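Hypothetical protein NE0471 (Nitrosomonas europaea, PDB 2AUW) is of unknown function, though it carries a DUF2442 domain and may bind DNA. Local coordinates at residues Y6-L11 with W26-V31; Y20-T25 with L32-G37. All blocks are in the same frame, centred on the assembly; numbering follows the deposited sequence.

Contact 1 of 2, residues Y6-L11 with W26-V31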
ATOM      1  N   TYR B   6      -5.957   2.366  -7.698  1.00 31.36           N
ATOM      2  CA  TYR B   6      -4.938   3.342  -7.336  1.00 29.24           C
ATOM      3  C   TYR B   6      -4.301   3.676  -8.675  1.00 27.00           C
ATOM      4  O   TYR B   6      -3.966   2.772  -9.428  1.00 26.93           O
ATOM      5  CB  TYR B   6      -3.867   2.759  -6.405  1.00 28.42           C
ATOM      6  CG  TYR B   6      -2.776   3.764  -6.033  1.00 27.15           C
ATOM      7  CD1 TYR B   6      -3.106   4.967  -5.434  1.00 25.96           C
ATOM      8  CD2 TYR B   6      -1.429   3.492  -6.275  1.00 28.10           C
ATOM      9  CE1 TYR B   6      -2.129   5.901  -5.098  1.00 28.01           C
ATOM     10  CE2 TYR B   6      -0.426   4.422  -5.932  1.00 28.55           C
ATOM     11  CZ  TYR B   6      -0.804   5.629  -5.340  1.00 27.60           C
ATOM     12  OH  TYR B   6       0.124   6.581  -4.975  1.00 28.35           O
ATOM     13  N   PHE B   7      -4.188   4.965  -8.953  1.00 26.60           N
ATOM     14  CA  PHE B   7      -3.436   5.519 -10.077  1.00 25.05           C
ATOM     15  C   PHE B   7      -2.333   6.433  -9.524  1.00 24.38           C
ATOM     16  O   PHE B   7      -2.570   7.486  -8.876  1.00 24.62           O
ATOM     17  CB  PHE B   7      -4.380   6.231 -11.076  1.00 25.06           C
ATOM     18  CG  PHE B   7      -3.679   6.833 -12.282  1.00 24.09           C
ATOM     19  CD1 PHE B   7      -3.182   6.027 -13.311  1.00 24.07           C
ATOM     20  CD2 PHE B   7      -3.542   8.219 -12.394  1.00 24.89           C
ATOM     21  CE1 PHE B   7      -2.517   6.603 -14.425  1.00 21.91           C
ATOM     22  CE2 PHE B   7      -2.894   8.802 -13.510  1.00 24.16           C
ATOM     23  CZ  PHE B   7      -2.382   7.979 -14.528  1.00 20.91           C
ATOM     24  N   PHE B   8      -1.115   5.995  -9.746  1.00 24.56           N
ATOM     25  CA  PHE B   8       0.046   6.635  -9.132  1.00 25.33           C
ATOM     26  C   PHE B   8       0.295   8.076  -9.679  1.00 24.78           C
ATOM     27  O   PHE B   8       0.322   9.030  -8.903  1.00 24.42           O
ATOM     28  CB  PHE B   8       1.294   5.719  -9.211  1.00 25.39           C
ATOM     29  CG  PHE B   8       2.580   6.422  -8.799  1.00 29.16           C
ATOM     30  CD1 PHE B   8       2.891   6.591  -7.442  1.00 29.84           C
ATOM     31  CD2 PHE B   8       3.433   6.969  -9.760  1.00 31.37           C
ATOM     32  CE1 PHE B   8       4.057   7.279  -7.042  1.00 31.74           C
ATOM     33  CE2 PHE B   8       4.598   7.651  -9.390  1.00 32.67           C
ATOM     34  CZ  PHE B   8       4.921   7.804  -8.016  1.00 31.95           C
ATOM     35  N   PRO B   9       0.401   8.255 -11.006  1.00 25.09           N
ATOM     36  CA  PRO B   9       0.717   9.630 -11.486  1.00 24.87           C
ATOM     37  C   PRO B   9      -0.314  10.710 -11.127  1.00 24.73           C
ATOM     38  O   PRO B   9      -1.534  10.457 -11.084  1.00 23.83           O
ATOM     39  CB  PRO B   9       0.775   9.459 -13.021  1.00 25.33           C
ATOM     40  CG  PRO B   9       1.012   8.013 -13.227  1.00 25.26           C
ATOM     41  CD  PRO B   9       0.248   7.325 -12.137  1.00 25.24           C
ATOM     42  N   LYS B  10       0.174  11.917 -10.844  1.00 24.38           N
ATOM     43  CA  LYS B  10      -0.701  13.066 -10.625  1.00 24.99           C
ATOM     44  C   LYS B  10      -0.578  13.967 -11.842  1.00 23.84           C
ATOM     45  O   LYS B  10       0.509  14.158 -12.351  1.00 23.76           O
ATOM     46  CB  LYS B  10      -0.270  13.873  -9.381  1.00 26.00           C
ATOM     47  CG  LYS B  10      -0.390  13.100  -8.068  1.00 30.88           C
ATOM     48  CD  LYS B  10       0.520  13.730  -6.988  1.00 34.45           C
ATOM     49  CE  LYS B  10       0.848  12.742  -5.874  1.00 38.23           C
ATOM     50  NZ  LYS B  10      -0.143  12.784  -4.752  1.00 42.15           N
ATOM     51  N   LEU B  11      -1.705  14.467 -12.315  1.00 23.34           N
ATOM     52  CA  LEU B  11      -1.733  15.436 -13.404  1.00 24.19           C
ATOM     53  C   LEU B  11      -1.398  16.793 -12.820  1.00 24.33           C
ATOM     54  O   LEU B  11      -2.163  17.347 -12.024  1.00 24.12           O
ATOM     55  CB  LEU B  11      -3.124  15.481 -14.061  1.00 24.17           C
ATOM     56  CG  LEU B  11      -3.306  16.477 -15.208  1.00 24.09           C
ATOM     57  CD1 LEU B  11      -2.301  16.173 -16.359  1.00 21.88           C
ATOM     58  CD2 LEU B  11      -4.736  16.540 -15.711  1.00 25.17           C
ATOM     59  N   TRP B  26       3.015  15.523 -15.618  1.00 23.18           N
ATOM     60  CA  TRP B  26       2.685  14.587 -14.557  1.00 24.25           C
ATOM     61  C   TRP B  26       3.730  14.630 -13.432  1.00 25.01           C
ATOM     62  O   TRP B  26       4.872  14.957 -13.677  1.00 24.60           O
ATOM     63  CB  TRP B  26       2.566  13.168 -15.132  1.00 24.23           C
ATOM     64  CG  TRP B  26       1.585  13.117 -16.310  1.00 23.89           C
ATOM     65  CD1 TRP B  26       1.864  13.413 -17.621  1.00 24.24           C
ATOM     66  CD2 TRP B  26       0.186  12.800 -16.253  1.00 24.82           C
ATOM     67  NE1 TRP B  26       0.721  13.292 -18.398  1.00 24.48           N
ATOM     68  CE2 TRP B  26      -0.327  12.923 -17.582  1.00 25.68           C
ATOM     69  CE3 TRP B  26      -0.689  12.415 -15.217  1.00 25.02           C
ATOM     70  CZ2 TRP B  26      -1.675  12.658 -17.899  1.00 23.65           C
ATOM     71  CZ3 TRP B  26      -2.046  12.147 -15.534  1.00 22.22           C
ATOM     72  CH2 TRP B  26      -2.515  12.269 -16.873  1.00 23.85           C
ATOM     73  N   SER B  27       3.308  14.254 -12.222  1.00 26.00           N
ATOM     74  CA  SER B  27       4.205  14.088 -11.066  1.00 26.13           C
ATOM     75  C   SER B  27       5.339  13.067 -11.253  1.00 27.03           C
ATOM     76  O   SER B  27       6.254  12.987 -10.398  1.00 28.08           O
ATOM     77  CB  SER B  27       3.371  13.686  -9.849  1.00 25.94           C
ATOM     78  OG  SER B  27       2.926  12.350 -10.021  1.00 23.76           O
ATOM     79  N   THR B  28       5.301  12.295 -12.343  1.00 27.21           N
ATOM     80  CA  THR B  28       6.366  11.361 -12.708  1.00 27.34           C
ATOM     81  C   THR B  28       7.529  12.055 -13.413  1.00 27.34           C
ATOM     82  O   THR B  28       8.543  11.412 -13.716  1.00 28.19           O
ATOM     83  CB  THR B  28       5.859  10.312 -13.703  1.00 27.97           C
ATOM     84  OG1 THR B  28       5.277  11.018 -14.805  1.00 27.87           O
ATOM     85  CG2 THR B  28       4.786   9.372 -13.052  1.00 27.23           C
ATOM     86  N   GLY B  29       7.356  13.334 -13.707  1.00 27.55           N
ATOM     87  CA  GLY B  29       8.288  14.083 -14.555  1.00 27.77           C
ATOM     88  C   GLY B  29       7.918  14.068 -16.041  1.00 28.10           C
ATOM     89  O   GLY B  29       8.355  14.949 -16.787  1.00 29.62           O
ATOM     90  N   GLU B  30       7.053  13.129 -16.454  1.00 25.44           N
ATOM     91  CA  GLU B  30       6.693  12.980 -17.872  1.00 25.03           C
ATOM     92  C   GLU B  30       5.903  14.158 -18.407  1.00 23.71           C
ATOM     93  O   GLU B  30       5.063  14.733 -17.723  1.00 23.33           O
ATOM     94  CB  GLU B  30       5.914  11.675 -18.130  1.00 23.83           C
ATOM     95  CG  GLU B  30       6.667  10.423 -17.842  1.00 26.19           C
ATOM     96  CD  GLU B  30       5.701   9.255 -17.724  1.00 27.57           C
ATOM     97  OE1 GLU B  30       4.847   9.288 -16.814  1.00 27.63           O
ATOM     98  OE2 GLU B  30       5.759   8.373 -18.585  1.00 28.34           O
ATOM     99  N   VAL B  31       6.184  14.506 -19.649  1.00 23.76           N
ATOM    100  CA  VAL B  31       5.434  15.513 -20.385  1.00 23.86           C
ATOM    101  C   VAL B  31       4.954  14.783 -21.652  1.00 23.65           C
ATOM    102  O   VAL B  31       5.754  14.322 -22.455  1.00 23.69           O
ATOM    103  CB  VAL B  31       6.284  16.754 -20.739  1.00 25.16           C
ATOM    104  CG1 VAL B  31       5.440  17.753 -21.551  1.00 24.13           C
ATOM    105  CG2 VAL B  31       6.796  17.421 -19.467  1.00 23.87           C
TER
HETATM  106  O   HOH W   1       2.499  10.802  -8.144  1.00 45.25           O

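Contact 2 of 2, residues Y20-T25 with L32-G37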
ATOM      1  N   TYR B  20      -6.801  18.888 -32.132  1.00 31.82           N
ATOM      2  CA  TYR B  20      -7.327  18.723 -30.778  1.00 30.38           C
ATOM      3  C   TYR B  20      -6.313  18.043 -29.883  1.00 29.18           C
ATOM      4  O   TYR B  20      -6.624  17.055 -29.199  1.00 28.18           O
ATOM      5  CB  TYR B  20      -8.643  17.943 -30.801  1.00 30.88           C
ATOM      6  CG  TYR B  20      -9.709  18.712 -31.527  1.00 33.02           C
ATOM      7  CD1 TYR B  20      -9.938  18.493 -32.899  1.00 34.78           C
ATOM      8  CD2 TYR B  20     -10.455  19.682 -30.870  1.00 33.84           C
ATOM      9  CE1 TYR B  20     -10.912  19.219 -33.594  1.00 35.12           C
ATOM     10  CE2 TYR B  20     -11.438  20.421 -31.555  1.00 35.70           C
ATOM     11  CZ  TYR B  20     -11.658  20.170 -32.922  1.00 36.10           C
ATOM     12  OH  TYR B  20     -12.610  20.899 -33.599  1.00 33.71           O
ATOM     13  N   ARG B  21      -5.090  18.570 -29.894  0.60 28.49           N
ATOM     14  CA  ARG B  21      -3.979  17.983 -29.133  0.60 27.82           C
ATOM     15  C   ARG B  21      -3.733  18.710 -27.805  0.60 27.45           C
ATOM     16  O   ARG B  21      -3.808  19.937 -27.746  0.60 27.32           O
ATOM     17  CB  ARG B  21      -2.705  17.986 -29.972  0.60 27.39           C
ATOM     18  CG  ARG B  21      -1.619  17.040 -29.488  0.60 27.25           C
ATOM     19  CD  ARG B  21      -0.571  16.844 -30.558  0.60 28.98           C
ATOM     20  NE  ARG B  21       0.499  15.919 -30.175  0.60 30.57           N
ATOM     21  CZ  ARG B  21       0.474  14.602 -30.389  0.60 30.99           C
ATOM     22  NH1 ARG B  21      -0.573  14.045 -30.981  0.60 31.01           N
ATOM     23  NH2 ARG B  21       1.500  13.834 -30.016  0.60 30.61           N
ATOM     24  N   LEU B  22      -3.443  17.940 -26.750  1.00 27.24           N
ATOM     25  CA  LEU B  22      -3.121  18.496 -25.422  1.00 26.06           C
ATOM     26  C   LEU B  22      -1.699  18.146 -25.042  1.00 25.39           C
ATOM     27  O   LEU B  22      -1.167  17.163 -25.517  1.00 24.59           O
ATOM     28  CB  LEU B  22      -4.082  17.962 -24.358  1.00 26.36           C
ATOM     29  CG  LEU B  22      -5.590  18.139 -24.532  1.00 25.97           C
ATOM     30  CD1 LEU B  22      -6.312  17.194 -23.564  1.00 23.30           C
ATOM     31  CD2 LEU B  22      -6.036  19.610 -24.368  1.00 24.13           C
ATOM     32  N   ARG B  23      -1.062  18.971 -24.197  1.00 25.76           N
ATOM     33  CA  ARG B  23       0.203  18.603 -23.592  1.00 24.78           C
ATOM     34  C   ARG B  23      -0.054  18.426 -22.080  1.00 24.58           C
ATOM     35  O   ARG B  23      -0.617  19.314 -21.439  1.00 25.16           O
ATOM     36  CB  ARG B  23       1.273  19.679 -23.823  1.00 26.48           C
ATOM     37  CG  ARG B  23       2.605  19.304 -23.188  1.00 29.01           C
ATOM     38  CD  ARG B  23       3.618  20.441 -23.256  1.00 38.08           C
ATOM     39  NE  ARG B  23       3.705  20.978 -24.606  1.00 44.40           N
ATOM     40  CZ  ARG B  23       4.354  20.406 -25.617  1.00 47.66           C
ATOM     41  NH1 ARG B  23       5.008  19.261 -25.439  1.00 49.85           N
ATOM     42  NH2 ARG B  23       4.355  20.997 -26.815  1.00 48.39           N
ATOM     43  N   THR B  24       0.339  17.280 -21.536  1.00 22.76           N
ATOM     44  CA  THR B  24       0.004  16.942 -20.134  1.00 22.39           C
ATOM     45  C   THR B  24       1.311  16.740 -19.391  1.00 22.31           C
ATOM     46  O   THR B  24       2.200  16.084 -19.902  1.00 22.27           O
ATOM     47  CB  THR B  24      -0.875  15.665 -20.029  1.00 21.90           C
ATOM     48  OG1 THR B  24      -0.238  14.584 -20.734  1.00 21.97           O
ATOM     49  CG2 THR B  24      -2.258  15.935 -20.644  1.00 21.34           C
ATOM     50  N   THR B  25       1.406  17.318 -18.196  1.00 22.03           N
ATOM     51  CA  THR B  25       2.593  17.150 -17.343  1.00 23.01           C
ATOM     52  C   THR B  25       2.163  16.422 -16.065  1.00 21.80           C
ATOM     53  O   THR B  25       1.097  16.699 -15.500  1.00 23.61           O
ATOM     54  CB  THR B  25       3.237  18.520 -16.979  1.00 23.33           C
ATOM     55  OG1 THR B  25       3.474  19.269 -18.188  1.00 25.06           O
ATOM     56  CG2 THR B  25       4.550  18.302 -16.247  1.00 22.82           C
ATOM     57  N   LEU B  32       3.653  14.566 -21.735  1.00 24.02           N
ATOM     58  CA  LEU B  32       3.086  13.675 -22.767  1.00 23.63           C
ATOM     59  C   LEU B  32       2.023  14.431 -23.536  1.00 23.60           C
ATOM     60  O   LEU B  32       1.189  15.111 -22.961  1.00 24.25           O
ATOM     61  CB  LEU B  32       2.437  12.435 -22.122  1.00 24.08           C
ATOM     62  CG  LEU B  32       3.249  11.629 -21.112  1.00 24.07           C
ATOM     63  CD1 LEU B  32       2.360  10.568 -20.488  1.00 23.97           C
ATOM     64  CD2 LEU B  32       4.424  11.001 -21.808  1.00 25.25           C
ATOM     65  N   GLU B  33       2.034  14.277 -24.844  1.00 24.18           N
ATOM     66  CA  GLU B  33       1.001  14.876 -25.667  1.00 25.53           C
ATOM     67  C   GLU B  33      -0.011  13.799 -26.050  1.00 23.92           C
ATOM     68  O   GLU B  33       0.301  12.611 -26.115  1.00 24.16           O
ATOM     69  CB  GLU B  33       1.592  15.548 -26.921  1.00 25.25           C
ATOM     70  CG  GLU B  33       2.502  16.794 -26.602  1.00 29.23           C
ATOM     71  CD  GLU B  33       3.099  17.473 -27.848  1.00 30.90           C
ATOM     72  OE1 GLU B  33       2.683  17.160 -28.987  1.00 34.52           O
ATOM     73  OE2 GLU B  33       3.990  18.344 -27.667  1.00 36.88           O
ATOM     74  N   VAL B  34      -1.225  14.244 -26.325  1.00 23.49           N
ATOM     75  CA  VAL B  34      -2.296  13.280 -26.590  1.00 22.65           C
ATOM     76  C   VAL B  34      -3.388  13.959 -27.409  1.00 23.35           C
ATOM     77  O   VAL B  34      -3.786  15.107 -27.117  1.00 23.08           O
ATOM     78  CB  VAL B  34      -2.884  12.752 -25.256  1.00 22.71           C
ATOM     79  CG1 VAL B  34      -3.479  13.883 -24.433  1.00 21.92           C
ATOM     80  CG2 VAL B  34      -3.933  11.597 -25.508  1.00 21.75           C
ATOM     81  N   ASP B  35      -3.890  13.241 -28.405  0.60 22.93           N
ATOM     82  CA  ASP B  35      -5.005  13.744 -29.218  0.60 23.53           C
ATOM     83  C   ASP B  35      -6.304  13.267 -28.592  0.60 23.61           C
ATOM     84  O   ASP B  35      -6.441  12.076 -28.235  0.60 23.91           O
ATOM     85  CB  ASP B  35      -4.880  13.212 -30.642  0.60 24.42           C
ATOM     86  CG  ASP B  35      -5.729  13.992 -31.631  0.60 24.22           C
ATOM     87  OD1 ASP B  35      -6.959  13.943 -31.545  0.60 25.39           O
ATOM     88  OD2 ASP B  35      -5.146  14.662 -32.489  0.60 29.61           O
ATOM     89  N   VAL B  36      -7.251  14.188 -28.429  1.00 23.18           N
ATOM     90  CA  VAL B  36      -8.572  13.841 -27.902  1.00 24.02           C
ATOM     91  C   VAL B  36      -9.694  14.115 -28.924  1.00 23.70           C
ATOM     92  O   VAL B  36     -10.849  14.058 -28.568  1.00 24.48           O
ATOM     93  CB  VAL B  36      -8.917  14.535 -26.553  1.00 23.34           C
ATOM     94  CG1 VAL B  36      -8.029  13.999 -25.428  1.00 24.92           C
ATOM     95  CG2 VAL B  36      -8.793  16.090 -26.674  1.00 24.25           C
ATOM     96  N   GLY B  37      -9.323  14.438 -30.157  1.00 25.33           N
ATOM     97  CA  GLY B  37     -10.289  14.815 -31.211  1.00 26.95           C
ATOM     98  C   GLY B  37     -11.276  13.698 -31.531  1.00 28.02           C
ATOM     99  O   GLY B  37     -12.480  13.934 -31.651  1.00 29.31           O
TER
HETATM  100  O   HOH W   2      -6.501  16.624 -33.655  1.00 38.27           O

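Contact 1 of 2, residues Y6-L11 with W26-V31
Leu11 and Trp26 meet as an antiparallel non-hydrogen-bonded pair where the first strand of a three-stranded antiparallel sheet begins beside the end of the second, and a type I beta turn from Trp26 to Gly29 follows directly. The main bump is the Leu11 methyl CD1. It sits 3.8 Å from the centroid of the six-membered ring of Trp26 and 8° off the ring normal, a CH-pi contact over the face. Leu11 CG lies anti to the backbone N (chi1 179°), and the second torsion turns CD1 over the indole. Around the same ring the approach of Pro9 CB, 4.0 Å from Trp26 CE3, is oblique. Phe7 and Trp26 cross at about a right angle, with Trp26 CZ3 at the edge of the Phe7 ring. A smaller bump, the methyl CG2 of Thr28, fits between Pro9 and the edge of the Phe8 ring, lying 4.0 Å from Pro9 CB. Tyr80 of helix 76-86 packs edge-to-face with both Trp26 and Phe7, joining this corner to the helix. Polar atoms fix the turn against Lys10: Ser27 N donates to Lys10 O in the carbonyl plane at 2.8 Å, and Lys10 N donates to Ser27 OG at 2.9 Å with an N-H...O angle of 160°. A water donates to Phe8 O at 2.9 Å, but its 2.5 Å approach to Ser27 OG is doubtfully short.

Contact 2 of 2, residues Y20-T25 with L32-G37
The guanidinium of Arg21 receives Glu33 OE1 at its edge, only 1° out of plane, while one face lies over Glu33 C and Val34 N of the adjoining strand in this antiparallel beta hairpin. Arg21 NE donates to Glu33 OE1 over 2.8 Å, and the carboxylate answers with its anti lone pair; a second conformer of Arg21 is modelled, so this bridge may be partial. Arg23 is met differently: Glu33 OE2 lies over one face of its guanidinium, 2.6 Å from Arg23 NH1 in a second salt bridge, with the guanidinium and carboxylate planes 78° apart. The Arg23 chain bends at chi3 (-50°) and runs alongside Glu33, whereas Arg21 stays extended from CG to NE and crosses Glu33 at about a right angle. Were Glu33 shortened to an alanine, both arginines would probably lose the carboxylate they share, and their guanidinium groups would be freer to turn.

On the other sheet face, Leu22 CB meets Val34 CG1 at 4.1 Å, and Phe55 of helix 52-55 packs on Leu22 and Val36. Leu22 with Val34 and Thr24 with Leu32 are the hydrogen-bonded pairs. Leu32 O is gripped twice, by Thr24 N and Thr24 OG1, each at 2.7 Å and from opposite faces of its carbonyl plane. Where the strands end, Val36 N donates to Tyr20 O at 3.0 Å. Tyr20 CB packs 3.6 Å from Gly37 CA, and in one of its two conformers Asp35 forms an Asx turn: its OD1 accepts from Gly37 N at 2.8 Å.

Contacts 1 and 2 share the hairpin of strands 21-26 and 31-35. Contact 1 sets its connecting turn against the chain entering strand 11-16; contact 2 joins the two hairpin strands themselves. Both are partly buried, but they divide core from surface differently. In contact 1, buried Trp26 and Pro9 adjoin exposed Lys10, and two hydrogen bonds accompany aromatic and aliphatic packing. In contact 2, regular strand pairing separates a buried face with Leu22 and Val34 from a charged face with Arg21, Arg23 and Glu33. Helix 76-86 touches both contacts. Their centres lie about 15 Å apart, yet Trp26 NE1 approaches Leu32 CD1 to 3.8 Å and also hydrogen-bonds Thr24 OG1.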